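Local coordinates for RegF protein (Neisseria gonorrhoeae, PDB 4HOJ) that binds glutathione and calcium, and is a glutathione-transferase homologue, also named stringent starvation protein A, whose precise function is not firmly established, at residues L6-G9 / F14-R17; F20-Y23 / D28-I31. All blocks are in the same frame, centred on the assembly; numbering follows the deposited sequence.

Contact 1: L6-G9 / F14-R17; sequences LYSG and FSHR. With GSH (glutathione), chain C.
At the glutathione end of the first beta-alpha unit, where strand 5-8 leads into helix 13-25, Ser15 in the first turn of the helix reaches back to the backbone of Ser8 and Gly9. Its hydroxyl accepts the Gly9 N-H, with Gly9 N 3.1 Å from Ser15 OG and a nearly straight N-H...O angle of 162°. With chi1 at -63°, OG stands opposite the carbonyl carbon of Ser15 and is turned to the Gly9 amide. Beside this bond the two serines pack closely: Ser8 OG lies 3.3 Å from Ser15 CB, and its main polar partner is Arg19 NE, one turn further along the helix; Arg19 NH1 also bonds Gly9 O. Two residues before Ser8 in the strand, Leu6 makes a light touch, its CD2 4.2 Å from Ser15 O. This passage from strand 5-8 to helix 13-25 belongs to the thioredoxin-like fold of the N-terminal domain of glutathione transferases; Cys12, the residue joined covalently to glutathione, lies between the two segments, and its side chain is about 3 Å from that of Ser15 at their nearest atoms. From the same turn Phe14 turns to the ligand: GSH CB1 sits 3.7 Å above one face of its ring, offset toward the rim, while Phe14 CD1 comes within 3.3 Å of GSH O12. Phe14 CE1 lies 3.8 Å above one face of the Arg17 guanidinium, offset toward its rim; Arg17 NH2 forms a salt bridge with Glu100 and NH1 a hydrogen bond to Ser65 OG, both residues of the glutathione pocket.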
ATOM      1  N   LEU A   6      -6.420   7.705  18.593  1.00 12.06           N
ATOM      2  CA  LEU A   6      -5.346   6.877  18.120  1.00 10.66           C
ATOM      3  C   LEU A   6      -4.936   5.907  19.193  1.00 11.06           C
ATOM      4  O   LEU A   6      -4.519   6.336  20.290  1.00 12.41           O
ATOM      5  CB  LEU A   6      -4.115   7.718  17.737  1.00 12.05           C
ATOM      6  CG  LEU A   6      -2.959   6.934  17.133  1.00  9.42           C
ATOM      7  CD1 LEU A   6      -3.316   6.548  15.710  1.00 11.51           C
ATOM      8  CD2 LEU A   6      -1.672   7.778  17.157  1.00 12.12           C
ATOM      9  N   TYR A   7      -4.979   4.622  18.875  1.00 10.96           N
ATOM     10  CA  TYR A   7      -4.408   3.596  19.730  1.00  8.93           C
ATOM     11  C   TYR A   7      -2.976   3.418  19.328  1.00  8.56           C
ATOM     12  O   TYR A   7      -2.678   3.158  18.165  1.00  9.07           O
ATOM     13  CB  TYR A   7      -5.204   2.303  19.539  1.00 11.22           C
ATOM     14  CG  TYR A   7      -6.608   2.377  20.094  1.00 13.12           C
ATOM     15  CD1 TYR A   7      -7.662   2.900  19.365  1.00 13.23           C
ATOM     16  CD2 TYR A   7      -6.866   1.937  21.365  1.00 17.88           C
ATOM     17  CE1 TYR A   7      -8.930   2.978  19.851  1.00 14.93           C
ATOM     18  CE2 TYR A   7      -8.147   1.980  21.868  1.00 25.07           C
ATOM     19  CZ  TYR A   7      -9.168   2.520  21.111  1.00 19.95           C
ATOM     20  OH  TYR A   7     -10.446   2.566  21.651  1.00 23.76           O
ATOM     21  N   SER A   8      -2.073   3.629  20.301  1.00  9.97           N
ATOM     22  CA  SER A   8      -0.650   3.826  19.973  1.00  9.05           C
ATOM     23  C   SER A   8       0.233   3.056  20.941  1.00  8.96           C
ATOM     24  O   SER A   8      -0.082   2.998  22.119  1.00 11.14           O
ATOM     25  CB  SER A   8      -0.369   5.334  20.134  1.00 10.34           C
ATOM     26  OG  SER A   8       1.041   5.560  20.120  1.00 11.31           O
ATOM     27  N   GLY A   9       1.308   2.474  20.446  1.00  9.09           N
ATOM     28  CA  GLY A   9       2.330   1.918  21.330  1.00  9.57           C
ATOM     29  C   GLY A   9       3.409   2.949  21.615  1.00  9.35           C
ATOM     30  O   GLY A   9       3.866   3.644  20.702  1.00  8.83           O
ATOM     31  N   PHE A  14       5.487   2.772  14.006  1.00  6.99           N
ATOM     32  CA  PHE A  14       4.333   2.958  13.129  1.00  7.44           C
ATOM     33  C   PHE A  14       3.329   3.842  13.772  1.00  7.02           C
ATOM     34  O   PHE A  14       2.786   4.749  13.124  1.00  8.49           O
ATOM     35  CB  PHE A  14       3.753   1.588  12.728  1.00  8.17           C
ATOM     36  CG  PHE A  14       4.769   0.720  12.038  1.00  7.30           C
ATOM     37  CD1 PHE A  14       5.116   0.989  10.729  1.00  7.71           C
ATOM     38  CD2 PHE A  14       5.416  -0.276  12.702  1.00  7.79           C
ATOM     39  CE1 PHE A  14       6.047   0.222  10.074  1.00 10.72           C
ATOM     40  CE2 PHE A  14       6.412  -1.040  12.075  1.00  8.95           C
ATOM     41  CZ  PHE A  14       6.727  -0.781  10.745  1.00  9.47           C
ATOM     42  N   SER A  15       3.150   3.714  15.095  1.00  7.33           N
ATOM     43  CA  SER A  15       2.322   4.665  15.863  1.00  8.62           C
ATOM     44  C   SER A  15       2.934   6.082  15.869  1.00  7.87           C
ATOM     45  O   SER A  15       2.214   7.084  15.833  1.00  9.50           O
ATOM     46  CB  SER A  15       2.186   4.185  17.348  1.00 11.54           C
ATOM     47  OG  SER A  15       1.499   2.908  17.398  1.00 13.15           O
ATOM     48  N   HIS A  16       4.257   6.118  15.935  1.00  7.68           N
ATOM     49  CA  HIS A  16       4.991   7.369  15.931  1.00  7.22           C
ATOM     50  C   HIS A  16       4.658   8.168  14.649  1.00  6.53           C
ATOM     51  O   HIS A  16       4.438   9.387  14.692  1.00  8.11           O
ATOM     52  CB  HIS A  16       6.465   7.024  16.061  1.00  7.28           C
ATOM     53  CG  HIS A  16       7.357   8.193  16.304  1.00  7.64           C
ATOM     54  ND1 HIS A  16       8.710   8.018  16.422  1.00  9.09           N
ATOM     55  CD2 HIS A  16       7.117   9.540  16.372  1.00  8.58           C
ATOM     56  CE1 HIS A  16       9.281   9.204  16.621  1.00 10.16           C
ATOM     57  NE2 HIS A  16       8.337  10.149  16.583  1.00  9.92           N
ATOM     58  N   ARG A  17       4.518   7.471  13.505  1.00  6.28           N
ATOM     59  CA  ARG A  17       4.191   8.179  12.258  1.00  6.75           C
ATOM     60  C   ARG A  17       2.869   8.898  12.431  1.00  6.42           C
ATOM     61  O   ARG A  17       2.723  10.067  12.024  1.00  8.40           O
ATOM     62  CB  ARG A  17       4.002   7.214  11.057  1.00  7.74           C
ATOM     63  CG  ARG A  17       5.183   6.424  10.650  1.00  6.47           C
ATOM     64  CD  ARG A  17       4.745   5.440   9.555  1.00  7.59           C
ATOM     65  NE  ARG A  17       5.889   4.877   8.830  1.00  7.95           N
ATOM     66  CZ  ARG A  17       5.749   3.854   7.980  1.00  7.07           C
ATOM     67  NH1 ARG A  17       4.594   3.160   7.894  1.00  8.11           N
ATOM     68  NH2 ARG A  17       6.820   3.504   7.295  1.00  8.76           N
TER
HETATM   69  N1  GSH C 302       1.980  -2.424   8.892  1.00  8.53           N
HETATM   70  CA1 GSH C 302       1.671  -1.898  10.254  1.00  7.63           C
HETATM   71  C1  GSH C 302       1.476  -0.428  10.202  1.00  8.54           C
HETATM   72  O11 GSH C 302       0.672   0.128  10.992  1.00  7.72           O
HETATM   73  O12 GSH C 302       2.158   0.211   9.380  1.00  8.37           O
HETATM   74  CB1 GSH C 302       2.722  -2.348  11.278  1.00  7.95           C
HETATM   75  CG1 GSH C 302       2.319  -2.057  12.728  1.00  8.15           C
HETATM   76  CD1 GSH C 302       3.206  -2.830  13.686  1.00  8.69           C
HETATM   77  OE1 GSH C 302       4.124  -3.537  13.337  1.00 10.33           O
HETATM   78  N2  GSH C 302       2.882  -2.584  15.011  1.00  9.21           N
HETATM   79  CA2 GSH C 302       3.630  -3.294  16.048  1.00  8.37           C
HETATM   80  C2  GSH C 302       2.624  -4.140  16.788  1.00  9.32           C
HETATM   81  O2  GSH C 302       1.485  -3.834  17.104  1.00  9.35           O
HETATM   82  CB2 GSH C 302       4.280  -2.423  17.069  1.00  8.66           C
HETATM   83  SG2 GSH C 302       5.410  -1.239  16.392  1.00 15.37           S
HETATM   84  N3  GSH C 302       3.176  -5.406  17.252  1.00 13.15           N
HETATM   85  CA3 GSH C 302       2.356  -6.356  17.983  1.00 15.15           C
HETATM   86  C3  GSH C 302       2.273  -7.600  17.156  1.00 22.53           C
HETATM   87  O31 GSH C 302       2.683  -7.726  15.951  1.00 21.09           O
HETATM   88  O32 GSH C 302       1.727  -8.573  17.724  1.00 25.27           O

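Contact 2: F20-Y23 / D28-I31; sequences FVLY and DFEI
Leu22 and Phe29 bring the two backbones nearest, their CA atoms 7.6 Å apart; helix residues 20-23 and residues 28-31, the loop that runs into strand 30-33, have no hydrogen bond between them. The segments belong to the beta-alpha-beta unit of the thioredoxin-like domain, in which helix 13-25 crosses from strand 5-8 to strand 30-33, and they flank the turn that leads out of the helix. Phe29 carries most of the contact. Its chi1 of 56° sets CG between the backbone N and the carbonyl carbon, and the ring reaches from the loop ahead of strand 30-33 to the helix, where it is held on one face and at its edge. Over the face stands Leu22 CB, 3.7 Å from the ring centroid and 11° off the normal, a CH-pi contact almost above the centre. The branched end of Leu22 continues over the same ring, CD1 lying 3.9 Å from Phe29 CD2. At the edge, Phe29 points CZ into the face of the Tyr23 ring, a T-shaped pair with centroids 5.0 Å apart and planes at 81°. CZ stands 3.6 Å above the Tyr23 plane, over its centre, and is therefore at similar distances from all six ring carbons. Tyr23 also touches Ala189, Glu192 and Ala193 of helix 188-193, so it also joins helix 13-25 to helix 188-193. Leu22 in turn meets Ile72 of helix 65-75 and Met4. Ile31, in the strand itself and also directed at the helix, adds a looser apolar touch to the aromatic pair, its CD1 4.3 Å from Tyr23 CE2.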
ATOM      1  N   PHE A  20       2.997  11.866  14.733  1.00  8.78           N
ATOM      2  CA  PHE A  20       3.639  12.982  14.045  1.00  8.56           C
ATOM      3  C   PHE A  20       2.616  13.729  13.153  1.00  9.13           C
ATOM      4  O   PHE A  20       2.500  14.958  13.212  1.00 10.88           O
ATOM      5  CB  PHE A  20       4.823  12.401  13.289  1.00  8.64           C
ATOM      6  CG  PHE A  20       5.762  13.418  12.669  1.00  9.05           C
ATOM      7  CD1 PHE A  20       5.675  14.785  12.889  1.00 10.30           C
ATOM      8  CD2 PHE A  20       6.772  12.925  11.828  1.00  9.71           C
ATOM      9  CE1 PHE A  20       6.613  15.658  12.281  1.00 11.43           C
ATOM     10  CE2 PHE A  20       7.697  13.758  11.227  1.00 10.81           C
ATOM     11  CZ  PHE A  20       7.613  15.149  11.434  1.00 10.66           C
ATOM     12  N   VAL A  21       1.839  12.988  12.344  1.00  9.21           N
ATOM     13  CA  VAL A  21       0.828  13.631  11.524  1.00 11.74           C
ATOM     14  C   VAL A  21      -0.172  14.381  12.368  1.00 11.28           C
ATOM     15  O   VAL A  21      -0.537  15.508  12.023  1.00 12.18           O
ATOM     16  CB  VAL A  21       0.092  12.622  10.581  1.00 11.51           C
ATOM     17  CG1 VAL A  21      -1.066  13.332   9.833  1.00 16.63           C
ATOM     18  CG2 VAL A  21       1.032  12.030   9.568  1.00 16.69           C
ATOM     19  N   LEU A  22      -0.652  13.782  13.451  1.00 10.22           N
ATOM     20  CA  LEU A  22      -1.684  14.425  14.257  1.00 10.40           C
ATOM     21  C   LEU A  22      -1.209  15.737  14.816  1.00 12.83           C
ATOM     22  O   LEU A  22      -1.940  16.727  14.775  1.00 13.19           O
ATOM     23  CB  LEU A  22      -2.197  13.463  15.338  1.00 12.43           C
ATOM     24  CG  LEU A  22      -3.070  12.340  14.774  1.00 12.16           C
ATOM     25  CD1 LEU A  22      -3.149  11.209  15.794  1.00 16.60           C
ATOM     26  CD2 LEU A  22      -4.447  12.865  14.428  1.00 13.95           C
ATOM     27  N   TYR A  23       0.030  15.788  15.307  1.00 11.50           N
ATOM     28  CA  TYR A  23       0.550  17.051  15.801  1.00 13.78           C
ATOM     29  C   TYR A  23       0.870  18.056  14.708  1.00 13.79           C
ATOM     30  O   TYR A  23       0.727  19.261  14.934  1.00 16.61           O
ATOM     31  CB  TYR A  23       1.737  16.801  16.727  1.00 13.81           C
ATOM     32  CG  TYR A  23       1.320  16.330  18.114  1.00 13.50           C
ATOM     33  CD1 TYR A  23       0.753  17.232  18.993  1.00 16.73           C
ATOM     34  CD2 TYR A  23       1.467  15.014  18.518  1.00 13.98           C
ATOM     35  CE1 TYR A  23       0.372  16.833  20.247  1.00 18.77           C
ATOM     36  CE2 TYR A  23       1.084  14.596  19.789  1.00 17.25           C
ATOM     37  CZ  TYR A  23       0.526  15.529  20.629  1.00 18.37           C
ATOM     38  OH  TYR A  23       0.117  15.207  21.909  1.00 26.07           O
ATOM     39  N   ASP A  28      -8.009  18.414  17.382  1.00 32.20           N
ATOM     40  CA  ASP A  28      -8.244  17.695  18.625  1.00 33.89           C
ATOM     41  C   ASP A  28      -8.246  16.197  18.387  1.00 27.55           C
ATOM     42  O   ASP A  28      -8.868  15.671  17.456  1.00 31.02           O
ATOM     43  CB  ASP A  28      -9.528  18.152  19.328  1.00 39.99           C
ATOM     44  CG  ASP A  28     -10.786  17.578  18.688  1.00 46.20           C
ATOM     45  OD1 ASP A  28     -10.797  17.375  17.447  1.00 49.97           O
ATOM     46  OD2 ASP A  28     -11.768  17.340  19.437  1.00 55.44           O
ATOM     47  N   PHE A  29      -7.505  15.501  19.232  1.00 23.11           N
ATOM     48  CA  PHE A  29      -7.455  14.049  19.164  1.00 19.18           C
ATOM     49  C   PHE A  29      -7.077  13.547  20.534  1.00 20.28           C
ATOM     50  O   PHE A  29      -6.597  14.298  21.408  1.00 21.00           O
ATOM     51  CB  PHE A  29      -6.453  13.524  18.116  1.00 18.16           C
ATOM     52  CG  PHE A  29      -5.047  14.035  18.301  1.00 17.87           C
ATOM     53  CD1 PHE A  29      -4.705  15.291  17.857  1.00 23.84           C
ATOM     54  CD2 PHE A  29      -4.100  13.277  18.932  1.00 27.75           C
ATOM     55  CE1 PHE A  29      -3.443  15.774  18.037  1.00 25.71           C
ATOM     56  CE2 PHE A  29      -2.811  13.762  19.091  1.00 29.79           C
ATOM     57  CZ  PHE A  29      -2.496  15.007  18.644  1.00 26.74           C
ATOM     58  N   GLU A  30      -7.278  12.259  20.714  1.00 20.17           N
ATOM     59  CA  GLU A  30      -6.935  11.586  21.943  1.00 20.88           C
ATOM     60  C   GLU A  30      -5.973  10.478  21.566  1.00 15.24           C
ATOM     61  O   GLU A  30      -6.154   9.843  20.528  1.00 15.58           O
ATOM     62  CB  GLU A  30      -8.213  11.010  22.564  1.00 26.54           C
ATOM     63  CG  GLU A  30      -8.000  10.077  23.738  1.00 36.83           C
ATOM     64  CD  GLU A  30      -9.220  10.015  24.633  1.00 44.06           C
ATOM     65  OE1 GLU A  30      -9.313   9.076  25.461  1.00 50.71           O
ATOM     66  OE2 GLU A  30     -10.077  10.927  24.513  1.00 43.66           O
ATOM     67  N   ILE A  31      -4.971  10.227  22.401  1.00 18.96           N
ATOM     68  CA  ILE A  31      -4.094   9.073  22.276  1.00 18.12           C
ATOM     69  C   ILE A  31      -4.401   8.073  23.385  1.00 18.05           C
ATOM     70  O   ILE A  31      -4.474   8.448  24.587  1.00 22.45           O
ATOM     71  CB  ILE A  31      -2.606   9.485  22.323  1.00 17.85           C
ATOM     72  CG1 ILE A  31      -2.270  10.445  21.213  1.00 21.35           C
ATOM     73  CG2 ILE A  31      -1.682   8.285  22.128  1.00 21.89           C
ATOM     74  CD1 ILE A  31      -0.865  11.015  21.287  1.00 31.39           C
TER

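Overall arrangement
Contacts 1 and 2 follow each other along the chain, and their centres are 10 Å apart. Both use helix 13-25, contact 1 its first turn and contact 2 its later part, and both reach the same mixed sheet, in which strands 5-8 and 30-33 are parallel neighbours. Together they join the helix to the two strands of one beta-alpha-beta unit in the N-terminal domain. They also touch directly: Leu6 N lies 2.9 Å from Glu30 O, a probable hydrogen bond, and Leu6 CD2 packs on Leu22 CD1 at 4.0 Å. Contact 1 borders the glutathione site, whereas the Leu22 side chain is about 13 Å from glutathione, so contact 2 is packing toward the far end of the helix that carries the ligand-touching Phe14.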